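Local coordinates for oxalate-binding protein (Thermotoga maritima, PDB 1O4T) that binds oxalate at a manganese(II) site inside a cupin barrel and is probably an oxalate decarboxylase, at residues Ile81-Leu86 against Gly103-Thr108; Ala60-Pro65 against Phe126-Ile131; Val41-Leu46 against Ala56-Arg61; Ser68-His73 against His114-Thr119. One frame throughout, in Å; residues are numbered along the deposited sequence.

Contact 1. Residues Ile81-Leu86 against Gly103-Thr108; sequences IYYILL and GDVCFT. With OXL (oxalate ion), chain D.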
loop_
_atom_site.group_PDB
_atom_site.type_symbol
_atom_site.label_atom_id
_atom_site.label_comp_id
_atom_site.label_asym_id
_atom_site.label_seq_id
_atom_site.Cartn_x
_atom_site.Cartn_y
_atom_site.Cartn_z
ATOM N N ILE A 81 -3.191 8.348 -0.922
ATOM C CA ILE A 81 -3.926 7.171 -0.537
ATOM C C ILE A 81 -3.360 6.693 0.801
ATOM O O ILE A 81 -2.161 6.546 0.956
ATOM C CB ILE A 81 -3.732 6.045 -1.591
ATOM C CG1 ILE A 81 -4.080 6.538 -2.999
ATOM C CG2 ILE A 81 -4.541 4.782 -1.200
ATOM C CD1 ILE A 81 -3.439 5.663 -4.070
ATOM N N TYR A 82 -4.218 6.450 1.778
ATOM C CA TYR A 82 -3.845 5.655 2.919
ATOM C C TYR A 82 -4.440 4.243 2.789
ATOM O O TYR A 82 -5.611 4.076 2.415
ATOM C CB TYR A 82 -4.416 6.250 4.191
ATOM C CG TYR A 82 -3.996 7.641 4.634
ATOM C CD1 TYR A 82 -4.773 8.339 5.558
ATOM C CD2 TYR A 82 -2.822 8.249 4.180
ATOM C CE1 TYR A 82 -4.387 9.566 6.025
ATOM C CE2 TYR A 82 -2.434 9.469 4.646
ATOM C CZ TYR A 82 -3.220 10.144 5.563
ATOM O OH TYR A 82 -2.818 11.410 6.003
ATOM N N TYR A 83 -3.639 3.219 3.093
ATOM C CA TYR A 83 -4.156 1.877 3.361
ATOM C C TYR A 83 -3.936 1.538 4.853
ATOM O O TYR A 83 -2.802 1.465 5.363
ATOM C CB TYR A 83 -3.519 0.835 2.438
ATOM C CG TYR A 83 -4.144 -0.529 2.635
ATOM C CD1 TYR A 83 -5.199 -0.947 1.843
ATOM C CD2 TYR A 83 -3.701 -1.372 3.622
ATOM C CE1 TYR A 83 -5.839 -2.186 2.058
ATOM C CE2 TYR A 83 -4.306 -2.630 3.844
ATOM C CZ TYR A 83 -5.384 -3.033 3.039
ATOM O OH TYR A 83 -6.003 -4.246 3.247
ATOM N N ILE A 84 -5.035 1.355 5.571
ATOM C CA ILE A 84 -4.961 1.117 7.007
ATOM C C ILE A 84 -4.529 -0.318 7.268
ATOM O O ILE A 84 -5.215 -1.273 6.862
ATOM C CB ILE A 84 -6.325 1.399 7.692
ATOM C CG1 ILE A 84 -6.917 2.750 7.275
ATOM C CG2 ILE A 84 -6.203 1.295 9.240
ATOM C CD1 ILE A 84 -5.952 3.941 7.447
ATOM N N LEU A 85 -3.410 -0.462 7.987
ATOM C CA LEU A 85 -2.807 -1.767 8.260
ATOM C C LEU A 85 -3.173 -2.384 9.614
ATOM O O LEU A 85 -3.317 -3.605 9.697
ATOM C CB LEU A 85 -1.271 -1.673 8.194
ATOM C CG LEU A 85 -0.558 -1.209 6.944
ATOM C CD1 LEU A 85 0.885 -0.937 7.281
ATOM C CD2 LEU A 85 -0.655 -2.256 5.907
ATOM N N LEU A 86 -3.293 -1.560 10.656
ATOM C CA LEU A 86 -3.552 -2.015 12.009
ATOM C C LEU A 86 -4.276 -0.936 12.741
ATOM O O LEU A 86 -3.980 0.208 12.538
ATOM C CB LEU A 86 -2.231 -2.249 12.803
ATOM C CG LEU A 86 -1.305 -3.414 12.440
ATOM C CD1 LEU A 86 0.120 -3.144 12.937
ATOM C CD2 LEU A 86 -1.815 -4.703 12.993
ATOM N N GLY A 103 -7.719 -2.495 6.738
ATOM C CA GLY A 103 -8.348 -2.896 5.488
ATOM C C GLY A 103 -8.973 -1.734 4.719
ATOM O O GLY A 103 -9.297 -1.871 3.554
ATOM N N ASP A 104 -9.148 -0.587 5.374
ATOM C CA ASP A 104 -9.745 0.580 4.709
ATOM C C ASP A 104 -8.749 1.336 3.837
ATOM O O ASP A 104 -7.579 1.546 4.193
ATOM C CB ASP A 104 -10.348 1.531 5.737
ATOM C CG ASP A 104 -11.589 0.976 6.409
ATOM O OD1 ASP A 104 -12.208 -0.041 5.974
ATOM O OD2 ASP A 104 -12.018 1.509 7.437
ATOM N N VAL A 105 -9.230 1.786 2.697
ATOM C CA VAL A 105 -8.462 2.688 1.827
ATOM C C VAL A 105 -9.029 4.084 2.030
ATOM O O VAL A 105 -10.235 4.263 1.937
ATOM C CB VAL A 105 -8.621 2.296 0.366
ATOM C CG1 VAL A 105 -7.966 3.315 -0.577
ATOM C CG2 VAL A 105 -8.066 0.914 0.138
ATOM N N CYS A 106 -8.153 5.061 2.300
ATOM C CA CYS A 106 -8.557 6.480 2.377
ATOM C C CYS A 106 -7.927 7.218 1.236
ATOM O O CYS A 106 -6.698 7.217 1.125
ATOM C CB CYS A 106 -8.103 7.093 3.693
ATOM S SG CYS A 106 -8.556 6.131 5.138
ATOM N N PHE A 107 -8.752 7.824 0.394
ATOM C CA PHE A 107 -8.334 8.535 -0.804
ATOM C C PHE A 107 -8.547 10.038 -0.663
ATOM O O PHE A 107 -9.679 10.508 -0.414
ATOM C CB PHE A 107 -9.127 8.034 -2.013
ATOM C CG PHE A 107 -8.667 8.618 -3.305
ATOM C CD1 PHE A 107 -7.473 8.206 -3.866
ATOM C CD2 PHE A 107 -9.403 9.600 -3.949
ATOM C CE1 PHE A 107 -7.020 8.759 -5.067
ATOM C CE2 PHE A 107 -8.960 10.160 -5.130
ATOM C CZ PHE A 107 -7.767 9.761 -5.675
ATOM N N THR A 108 -7.469 10.803 -0.803
ATOM C CA THR A 108 -7.559 12.273 -0.781
ATOM C C THR A 108 -7.101 12.849 -2.105
ATOM O O THR A 108 -5.983 12.617 -2.536
ATOM C CB THR A 108 -6.717 12.851 0.345
ATOM O OG1 THR A 108 -7.240 12.420 1.589
ATOM C CG2 THR A 108 -6.858 14.346 0.419
HETATM C C1 OXL D . 0.397 12.643 5.032
HETATM C C2 OXL D . 1.304 13.540 4.311
HETATM O O1 OXL D . 0.994 11.668 5.749
HETATM O O2 OXL D . 2.610 13.446 4.621
HETATM O O3 OXL D . -0.845 12.752 4.959
HETATM O O4 OXL D . 0.909 14.312 3.431
#
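Y82 and C106 sit opposite each other as an antiparallel hydrogen-bonded pair, and both backbone bonds are short: Y82 N to C106 O and C106 N to Y82 O each measure 2.7 Å. On the face shared by these two residues CB of Y82 meets CB of C106 at 3.8 Å, and farther along the strand CD1 of I84 reaches C106 SG. The other face is packed by I81, V105, Y83 and F107. CG2 of I81 lies alongside CG1 of V105, 3.8 Å away and pointing the same way, while CG1 of I81 comes up to the F107 ring at its edge, near CD1. In Y83, CG is anti to the backbone N (chi1 -175°), which carries the ring across V105, with CD1 3.8 Å from V105 CG2. OH of Y83 ends 3.5 Å from CA of G103. This face also meets the second subunit, where F59 of that chain packs on I81 and R61 of that chain on Y83.

Past the bond from G103 N to I84 O (2.8 Å) the contact gives out. L85 and L86 form a classic beta bulge facing E125, and neither packs on 103-108; L86 is exposed to solvent. On the Y82-C106 face the Y82 ring leads away from C106, stacks with H114, and gives its hydroxyl proton to oxalate O3 at 2.6 Å from OH, with O3 in the ring plane at the edge. Since manganese holds the same oxygen, the phenol and the metal together should fix that end of the oxalate and share the negative charge on that oxygen.

Contact 2. Residues Ala60-Pro65 against Phe126-Ile131; sequences ARMKLP and FLAVII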
loop_
_atom_site.group_PDB
_atom_site.type_symbol
_atom_site.label_atom_id
_atom_site.label_comp_id
_atom_site.label_asym_id
_atom_site.label_seq_id
_atom_site.Cartn_x
_atom_site.Cartn_y
_atom_site.Cartn_z
ATOM N N ALA A 60 5.317 5.445 2.401
ATOM C CA ALA A 60 5.749 5.361 3.775
ATOM C C ALA A 60 4.778 4.605 4.616
ATOM O O ALA A 60 3.590 4.553 4.310
ATOM C CB ALA A 60 5.899 6.733 4.352
ATOM N N ARG A 61 5.299 4.021 5.686
ATOM C CA ARG A 61 4.482 3.377 6.705
ATOM C C ARG A 61 4.437 4.298 7.930
ATOM O O ARG A 61 5.512 4.710 8.454
ATOM C CB ARG A 61 5.081 2.032 7.091
ATOM C CG ARG A 61 4.169 1.184 7.920
ATOM C CD ARG A 61 4.775 -0.123 8.424
ATOM N NE ARG A 61 3.801 -0.802 9.297
ATOM C CZ ARG A 61 3.853 -2.089 9.654
ATOM N NH1 ARG A 61 4.841 -2.877 9.233
ATOM N NH2 ARG A 61 2.905 -2.597 10.437
ATOM N N MET A 62 3.229 4.651 8.370
ATOM C CA MET A 62 3.060 5.585 9.481
ATOM C C MET A 62 2.573 4.779 10.662
ATOM O O MET A 62 1.824 3.851 10.450
ATOM C CB MET A 62 1.972 6.576 9.158
ATOM C CG MET A 62 2.195 7.372 7.876
ATOM S SD MET A 62 3.546 8.401 8.067
ATOM C CE MET A 62 3.046 9.291 9.583
ATOM N N LYS A 63 3.018 5.147 11.865
ATOM C CA LYS A 63 2.542 4.599 13.112
ATOM C C LYS A 63 2.107 5.749 13.994
ATOM O O LYS A 63 2.916 6.630 14.318
ATOM C CB LYS A 63 3.664 3.855 13.789
ATOM C CG LYS A 63 3.254 3.155 15.074
ATOM C CD LYS A 63 4.368 2.204 15.533
ATOM C CE LYS A 63 5.158 2.776 16.650
ATOM N NZ LYS A 63 6.257 1.803 17.093
ATOM N N LEU A 64 0.824 5.748 14.354
ATOM C CA LEU A 64 0.219 6.712 15.279
ATOM C C LEU A 64 -0.082 6.030 16.628
ATOM O O LEU A 64 -1.014 5.213 16.740
ATOM C CB LEU A 64 -1.082 7.268 14.694
ATOM C CG LEU A 64 -0.912 8.519 13.829
ATOM C CD1 LEU A 64 0.107 8.306 12.675
ATOM C CD2 LEU A 64 -2.273 9.007 13.290
ATOM N N PRO A 65 0.685 6.362 17.651
ATOM C CA PRO A 65 0.372 5.902 18.991
ATOM C C PRO A 65 -1.026 6.350 19.431
ATOM O O PRO A 65 -1.563 7.310 18.879
ATOM C CB PRO A 65 1.432 6.586 19.859
ATOM C CG PRO A 65 2.522 6.937 18.920
ATOM C CD PRO A 65 1.895 7.193 17.622
ATOM N N PHE A 126 -0.596 2.660 9.063
ATOM C CA PHE A 126 -1.076 2.674 7.715
ATOM C C PHE A 126 0.028 3.022 6.734
ATOM O O PHE A 126 1.054 3.644 7.082
ATOM C CB PHE A 126 -2.240 3.655 7.560
ATOM C CG PHE A 126 -1.938 5.071 8.002
ATOM C CD1 PHE A 126 -1.575 6.033 7.087
ATOM C CD2 PHE A 126 -2.081 5.436 9.339
ATOM C CE1 PHE A 126 -1.292 7.341 7.514
ATOM C CE2 PHE A 126 -1.841 6.726 9.773
ATOM C CZ PHE A 126 -1.464 7.688 8.853
ATOM N N LEU A 127 -0.216 2.631 5.504
ATOM C CA LEU A 127 0.602 3.010 4.381
ATOM C C LEU A 127 0.137 4.305 3.773
ATOM O O LEU A 127 -1.047 4.491 3.593
ATOM C CB LEU A 127 0.466 1.902 3.344
ATOM C CG LEU A 127 1.715 1.312 2.789
ATOM C CD1 LEU A 127 2.600 0.748 3.901
ATOM C CD2 LEU A 127 1.255 0.240 1.747
ATOM N N ALA A 128 1.061 5.188 3.415
ATOM C CA ALA A 128 0.740 6.476 2.770
ATOM C C ALA A 128 1.514 6.601 1.477
ATOM O O ALA A 128 2.736 6.447 1.473
ATOM C CB ALA A 128 1.056 7.609 3.688
ATOM N N VAL A 129 0.817 6.912 0.388
ATOM C CA VAL A 129 1.429 7.030 -0.909
ATOM C C VAL A 129 0.952 8.344 -1.563
ATOM O O VAL A 129 -0.226 8.555 -1.719
ATOM C CB VAL A 129 1.023 5.868 -1.845
ATOM C CG1 VAL A 129 1.942 5.831 -3.050
ATOM C CG2 VAL A 129 1.108 4.565 -1.108
ATOM N N ILE A 130 1.867 9.215 -1.951
ATOM C CA ILE A 130 1.473 10.465 -2.584
ATOM C C ILE A 130 1.874 10.368 -4.045
ATOM O O ILE A 130 3.029 10.136 -4.321
ATOM C CB ILE A 130 2.136 11.664 -1.890
ATOM C CG1 ILE A 130 1.696 11.725 -0.427
ATOM C CG2 ILE A 130 1.752 12.971 -2.600
ATOM C CD1 ILE A 130 2.461 12.787 0.428
ATOM N N ILE A 131 0.921 10.556 -4.956
ATOM C CA ILE A 131 1.165 10.425 -6.373
ATOM C C ILE A 131 0.945 11.793 -7.023
ATOM O O ILE A 131 -0.080 12.471 -6.800
ATOM C CB ILE A 131 0.262 9.307 -6.954
ATOM C CG1 ILE A 131 0.656 7.947 -6.323
ATOM C CG2 ILE A 131 0.361 9.247 -8.437
ATOM C CD1 ILE A 131 -0.068 6.722 -6.865
#
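F126 turns its ring against M62 because its CG lies between its own backbone N and carbonyl carbon (chi1 55°), while M62 sets CG anti to its carbonyl carbon (chi1 -57°) and then bends at both later torsions. The result is a CH-pi contact: CB of M62 stands over one face of the F126 ring, 3.8 Å from its centroid. M62 CG follows toward the rim and comes within 3.5 Å of F126 CE1. L64, two residues on, approaches the same ring obliquely, its CD1 3.8 Å from F126 CE2.

Four backbone bonds fix this register. M62 N reaches F126 O at 2.7 Å and F126 N answers to M62 O; one step up, A60 and A128 exchange a second pair, with A128 N to A60 O at 2.8 Å. Between these pairs R61 and L127 face the other side of the sheet, R61 CB lying 4.2 Å from L127 CD1. The extended R61 chain carries its NE to a salt bridge with E125, and Y83 of the second subunit packs on both R61 and L127. The short axes run at 135°, a strongly twisted antiparallel pair; past A128 the two strands go on pairing, and I130 also touches the oxalate.

Within the larger sheet of the cupin double-stranded beta-helix, strand 56-64 lies between 40-45 and 124-132, which in turn neighbours 78-86. M43 and V41 therefore flank M62 on one side, Y82 meets the F126 ring on the other, and I116 of strand 113-117 packs against F126 from the opposite sheet.

Contact 3. Residues Val41-Leu46 against Ala56-Arg61; sequences VEMAHL and ARLFAR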
loop_
_atom_site.group_PDB
_atom_site.type_symbol
_atom_site.label_atom_id
_atom_site.label_comp_id
_atom_site.label_asym_id
_atom_site.label_seq_id
_atom_site.Cartn_x
_atom_site.Cartn_y
_atom_site.Cartn_z
ATOM N N VAL A 41 4.403 10.909 16.191
ATOM C CA VAL A 41 4.093 9.978 15.137
ATOM C C VAL A 41 5.424 9.407 14.572
ATOM O O VAL A 41 6.491 9.973 14.821
ATOM C CB VAL A 41 3.249 10.797 14.146
ATOM C CG1 VAL A 41 3.708 10.694 12.729
ATOM C CG2 VAL A 41 1.776 10.521 14.384
ATOM N N GLU A 42 5.395 8.246 13.927
ATOM C CA GLU A 42 6.600 7.655 13.298
ATOM C C GLU A 42 6.356 7.434 11.842
ATOM O O GLU A 42 5.306 6.927 11.459
ATOM C CB GLU A 42 6.988 6.316 13.899
ATOM C CG GLU A 42 7.516 6.408 15.314
ATOM C CD GLU A 42 8.438 5.261 15.639
ATOM O OE1 GLU A 42 8.088 4.084 15.343
ATOM O OE2 GLU A 42 9.536 5.534 16.170
ATOM N N MET A 43 7.326 7.838 11.033
ATOM C CA MET A 43 7.257 7.674 9.590
ATOM C C MET A 43 8.470 6.898 9.087
ATOM O O MET A 43 9.595 7.327 9.271
ATOM C CB MET A 43 7.191 9.028 8.907
ATOM C CG MET A 43 7.019 8.913 7.387
ATOM S SD MET A 43 7.249 10.484 6.540
ATOM C CE MET A 43 5.779 11.171 6.923
ATOM N N ALA A 44 8.204 5.737 8.474
ATOM C CA ALA A 44 9.227 4.908 7.827
ATOM C C ALA A 44 9.116 5.071 6.320
ATOM O O ALA A 44 8.132 4.623 5.717
ATOM C CB ALA A 44 9.042 3.442 8.232
ATOM N N HIS A 45 10.119 5.689 5.697
ATOM C CA HIS A 45 10.124 5.863 4.249
ATOM C C HIS A 45 10.591 4.552 3.611
ATOM O O HIS A 45 11.657 4.042 3.922
ATOM C CB HIS A 45 11.026 6.993 3.806
ATOM C CG HIS A 45 10.802 8.280 4.528
ATOM N ND1 HIS A 45 10.188 9.365 3.934
ATOM C CD2 HIS A 45 11.117 8.660 5.795
ATOM C CE1 HIS A 45 10.136 10.359 4.806
ATOM N NE2 HIS A 45 10.684 9.953 5.945
ATOM N N LEU A 46 9.778 4.004 2.726
ATOM C CA LEU A 46 10.023 2.663 2.195
ATOM C C LEU A 46 10.668 2.693 0.803
ATOM O O LEU A 46 11.541 1.870 0.508
ATOM C CB LEU A 46 8.719 1.877 2.191
ATOM C CG LEU A 46 8.083 1.829 3.557
ATOM C CD1 LEU A 46 6.836 0.983 3.453
ATOM C CD2 LEU A 46 9.013 1.314 4.624
ATOM N N ALA A 56 5.781 9.499 -7.845
ATOM C CA ALA A 56 5.217 9.536 -6.494
ATOM C C ALA A 56 6.281 10.147 -5.604
ATOM O O ALA A 56 7.479 9.952 -5.831
ATOM C CB ALA A 56 4.859 8.149 -6.019
ATOM N N ARG A 57 5.875 10.941 -4.635
ATOM C CA ARG A 57 6.847 11.592 -3.794
ATOM C C ARG A 57 6.939 11.003 -2.380
ATOM O O ARG A 57 7.862 11.362 -1.641
ATOM C CB ARG A 57 6.623 13.114 -3.777
ATOM C CG ARG A 57 5.551 13.641 -2.826
ATOM C CD ARG A 57 5.595 15.181 -2.695
ATOM N NE ARG A 57 4.516 15.738 -1.888
ATOM C CZ ARG A 57 4.459 15.689 -0.557
ATOM N NH1 ARG A 57 5.429 15.138 0.163
ATOM N NH2 ARG A 57 3.428 16.215 0.065
ATOM N N LEU A 58 6.000 10.119 -2.015
ATOM C CA LEU A 58 5.988 9.450 -0.718
ATOM C C LEU A 58 5.449 8.024 -0.814
ATOM O O LEU A 58 4.400 7.803 -1.407
ATOM C CB LEU A 58 5.076 10.204 0.267
ATOM C CG LEU A 58 5.083 9.677 1.714
ATOM C CD1 LEU A 58 6.429 9.976 2.367
ATOM C CD2 LEU A 58 3.966 10.295 2.499
ATOM N N PHE A 59 6.150 7.082 -0.187
ATOM C CA PHE A 59 5.666 5.725 -0.006
ATOM C C PHE A 59 6.171 5.303 1.377
ATOM O O PHE A 59 7.319 4.904 1.524
ATOM C CB PHE A 59 6.133 4.787 -1.128
ATOM C CG PHE A 59 5.446 3.454 -1.125
ATOM C CD1 PHE A 59 5.824 2.472 -0.226
ATOM C CD2 PHE A 59 4.368 3.204 -1.950
ATOM C CE1 PHE A 59 5.182 1.233 -0.166
ATOM C CE2 PHE A 59 3.690 1.976 -1.884
ATOM C CZ PHE A 59 4.101 0.984 -0.967
ATOM N N ALA A 60 5.317 5.445 2.401
ATOM C CA ALA A 60 5.749 5.361 3.775
ATOM C C ALA A 60 4.778 4.605 4.616
ATOM O O ALA A 60 3.590 4.553 4.310
ATOM C CB ALA A 60 5.899 6.733 4.352
ATOM N N ARG A 61 5.299 4.021 5.686
ATOM C CA ARG A 61 4.482 3.377 6.705
ATOM C C ARG A 61 4.437 4.298 7.930
ATOM O O ARG A 61 5.512 4.710 8.454
ATOM C CB ARG A 61 5.081 2.032 7.091
ATOM C CG ARG A 61 4.169 1.184 7.920
ATOM C CD ARG A 61 4.775 -0.123 8.424
ATOM N NE ARG A 61 3.801 -0.802 9.297
ATOM C CZ ARG A 61 3.853 -2.089 9.654
ATOM N NH1 ARG A 61 4.841 -2.877 9.233
ATOM N NH2 ARG A 61 2.905 -2.597 10.437
#
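A44 and R61 pair through two backbone bonds, A44 N to R61 O and R61 N to A44 O, each 2.9 Å long, and L46 N adds a third to F59 O. The side chains divide between two faces. On one, L46 meets F59: CB of L46 lies in the plane of the F59 ring, at its edge, 3.8 Å from CD1. CD1 of L46 comes to 4.0 Å from F59 CE1, somewhat out of the ring plane. On the other face, CB of A60 meets CG of M43 at 3.9 Å and is also close to A44 O.

M43 runs out extended, CG anti to its backbone N (chi1 -176°), which brings SD to 4.3 Å from L58 CD1; only the terminal methyl turns aside. Its CG also lies over one face of the H45 ring, toward the rim. H45 and L58 cross at about a right angle, with H45 ND1 4.1 Å from L58 CD1.

These strands, 40-45 and 56-64, form a beta hairpin in the larger sheet of the cupin double-stranded beta-helix, joined by a connection without regular structure.

Outside this shell, E29 holds H45 through a hydrogen bond to NE2. The chain turns a corner at R57, whose NE forms a salt bridge with E78; the backbone of I130 hydrogen-bonds to those of R57 and L58, and L58 reaches inward to touch E80 and the oxalate. On the opposite face the second subunit packs, V105 of that chain on L46 and I81 of that chain on F59.

Contact 4. Residues Ser68-His73 against His114-Thr119; sequences SSVGLH and HSIENT. With MN (manganese (II) ion), chain C; OXL (oxalate ion), chain D.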
loop_
_atom_site.group_PDB
_atom_site.type_symbol
_atom_site.label_atom_id
_atom_site.label_comp_id
_atom_site.label_asym_id
_atom_site.label_seq_id
_atom_site.Cartn_x
_atom_site.Cartn_y
_atom_site.Cartn_z
ATOM N N SER A 68 -2.634 10.119 19.172
ATOM C CA SER A 68 -1.899 10.974 18.264
ATOM C C SER A 68 -2.679 11.183 16.960
ATOM O O SER A 68 -3.637 10.444 16.662
ATOM C CB SER A 68 -0.507 10.394 17.986
ATOM O OG SER A 68 -0.615 9.195 17.241
ATOM N N SER A 69 -2.260 12.178 16.191
ATOM C CA SER A 69 -2.898 12.489 14.914
ATOM C C SER A 69 -1.910 13.101 13.955
ATOM O O SER A 69 -0.895 13.666 14.372
ATOM C CB SER A 69 -4.064 13.451 15.099
ATOM O OG SER A 69 -3.658 14.791 15.409
ATOM N N VAL A 70 -2.188 12.957 12.659
ATOM C CA VAL A 70 -1.593 13.825 11.640
ATOM C C VAL A 70 -2.599 14.943 11.421
ATOM O O VAL A 70 -3.769 14.682 11.197
ATOM C CB VAL A 70 -1.375 13.108 10.323
ATOM C CG1 VAL A 70 -0.797 14.048 9.306
ATOM C CG2 VAL A 70 -0.485 11.895 10.518
ATOM N N GLY A 71 -2.128 16.186 11.480
ATOM C CA GLY A 71 -2.985 17.352 11.483
ATOM C C GLY A 71 -3.536 17.659 10.122
ATOM O O GLY A 71 -3.073 17.123 9.122
ATOM N N LEU A 72 -4.553 18.511 10.093
ATOM C CA LEU A 72 -5.197 18.884 8.842
ATOM C C LEU A 72 -4.207 19.589 7.932
ATOM O O LEU A 72 -3.513 20.511 8.355
ATOM C CB LEU A 72 -6.450 19.757 9.099
ATOM C CG LEU A 72 -7.352 20.163 7.915
ATOM C CD1 LEU A 72 -8.142 18.967 7.399
ATOM C CD2 LEU A 72 -8.309 21.285 8.305
ATOM N N HIS A 73 -4.101 19.105 6.684
ATOM C CA HIS A 73 -3.292 19.761 5.679
ATOM C C HIS A 73 -3.845 19.442 4.311
ATOM O O HIS A 73 -4.557 18.459 4.123
ATOM C CB HIS A 73 -1.841 19.291 5.723
ATOM C CG HIS A 73 -1.706 17.823 5.513
ATOM N ND1 HIS A 73 -2.144 16.910 6.441
ATOM C CD2 HIS A 73 -1.269 17.108 4.451
ATOM C CE1 HIS A 73 -1.944 15.687 5.976
ATOM N NE2 HIS A 73 -1.400 15.780 4.779
ATOM N N HIS A 114 -6.870 16.840 4.421
ATOM C CA HIS A 114 -7.186 15.712 5.281
ATOM C C HIS A 114 -6.368 15.677 6.578
ATOM O O HIS A 114 -5.398 16.445 6.740
ATOM C CB HIS A 114 -7.059 14.344 4.531
ATOM C CG HIS A 114 -5.657 13.945 4.169
ATOM N ND1 HIS A 114 -5.384 12.772 3.490
ATOM C CD2 HIS A 114 -4.470 14.583 4.302
ATOM C CE1 HIS A 114 -4.084 12.690 3.245
ATOM N NE2 HIS A 114 -3.503 13.775 3.726
ATOM N N SER A 115 -6.794 14.771 7.473
ATOM C CA SER A 115 -6.131 14.512 8.748
ATOM C C SER A 115 -6.501 13.110 9.142
ATOM O O SER A 115 -7.430 12.535 8.559
ATOM C CB SER A 115 -6.585 15.479 9.837
ATOM O OG SER A 115 -7.954 15.359 10.106
ATOM N N ILE A 116 -5.813 12.559 10.136
ATOM C CA ILE A 116 -6.174 11.243 10.635
ATOM C C ILE A 116 -5.772 11.142 12.086
ATOM O O ILE A 116 -4.670 11.578 12.460
ATOM C CB ILE A 116 -5.516 10.114 9.751
ATOM C CG1 ILE A 116 -5.915 8.717 10.224
ATOM C CG2 ILE A 116 -4.008 10.234 9.711
ATOM C CD1 ILE A 116 -5.708 7.608 9.133
ATOM N N GLU A 117 -6.673 10.609 12.903
ATOM C CA GLU A 117 -6.442 10.486 14.338
ATOM C C GLU A 117 -6.627 9.056 14.844
ATOM O O GLU A 117 -7.601 8.359 14.482
ATOM C CB GLU A 117 -7.384 11.415 15.105
ATOM C CG GLU A 117 -7.020 11.519 16.574
ATOM C CD GLU A 117 -7.829 12.552 17.347
ATOM O OE1 GLU A 117 -8.351 13.503 16.728
ATOM O OE2 GLU A 117 -7.907 12.415 18.587
ATOM N N ASN A 118 -5.711 8.638 15.723
ATOM C CA ASN A 118 -5.868 7.371 16.435
ATOM C C ASN A 118 -6.769 7.521 17.673
ATOM O O ASN A 118 -6.343 7.992 18.717
ATOM C CB ASN A 118 -4.509 6.778 16.825
ATOM C CG ASN A 118 -4.631 5.425 17.480
ATOM O OD1 ASN A 118 -5.745 4.934 17.670
ATOM N ND2 ASN A 118 -3.484 4.807 17.836
ATOM N N THR A 119 -8.001 7.056 17.557
ATOM C CA THR A 119 -8.963 7.136 18.641
ATOM C C THR A 119 -9.034 5.808 19.435
ATOM O O THR A 119 -9.914 5.633 20.247
ATOM C CB THR A 119 -10.347 7.523 18.076
ATOM O OG1 THR A 119 -10.713 6.624 17.037
ATOM C CG2 THR A 119 -10.292 8.849 17.325
HETATM MN MN MN C . -1.384 14.081 3.440
HETATM C C1 OXL D . 0.397 12.643 5.032
HETATM C C2 OXL D . 1.304 13.540 4.311
HETATM O O1 OXL D . 0.994 11.668 5.749
HETATM O O2 OXL D . 2.610 13.446 4.621
HETATM O O3 OXL D . -0.845 12.752 4.959
HETATM O O4 OXL D . 0.909 14.312 3.431
#
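H73 and H114 run side by side from adjacent strands, pointing the same way, and end on one manganese ion: NE2 of H73 and NE2 of H114 are each 2.2 Å from the metal. The rings are oblique, with planes at 61°, and H73 NE2 comes to the edge of the H114 ring near its plane. In both residues CG lies between the backbone N and the carbonyl carbon (chi1 59° in H73), which turns each ring toward the other strand and the ion. H73 is fixed further by its ND1, which donates to G71 O at 2.8 Å within the ring plane.

The backbones of H73 and H114 exchange two hydrogen bonds. A beta bulge at G71 and L72 separates this pair from V70 and I116, where V70 CB meets I116 CG2 at 3.9 Å. S115 fills the step, its CB 3.2 Å from V70 O.

Oxalate chelates the manganese through O3 (2.1 Å) and O4 (2.3 Å), and H75 and E80 complete six ligands. Three histidines and a glutamate, their side chains turned into the barrel, make up the classic metal site of the cupin fold.

From the N terminus, contact 3 closes first, folding 41-46 back on 56-61 as a hairpin. Contact 2 opens on the same strand, sharing A60 and R61, and closes only at 126-131, near the C terminus. Inside that long loop lies contact 4, and inside contact 4 lies contact 1, so the three nest without crossing while contact 3 stands in series before contacts 1 and 4. Contacts 1, 2 and 3 join neighbouring strands of the larger sheet, and all three reach the second subunit. Contact 4 joins two strands of the smaller sheet; F126 against I116, and L64 O bonded to ND2 of N118, tie the sheets together.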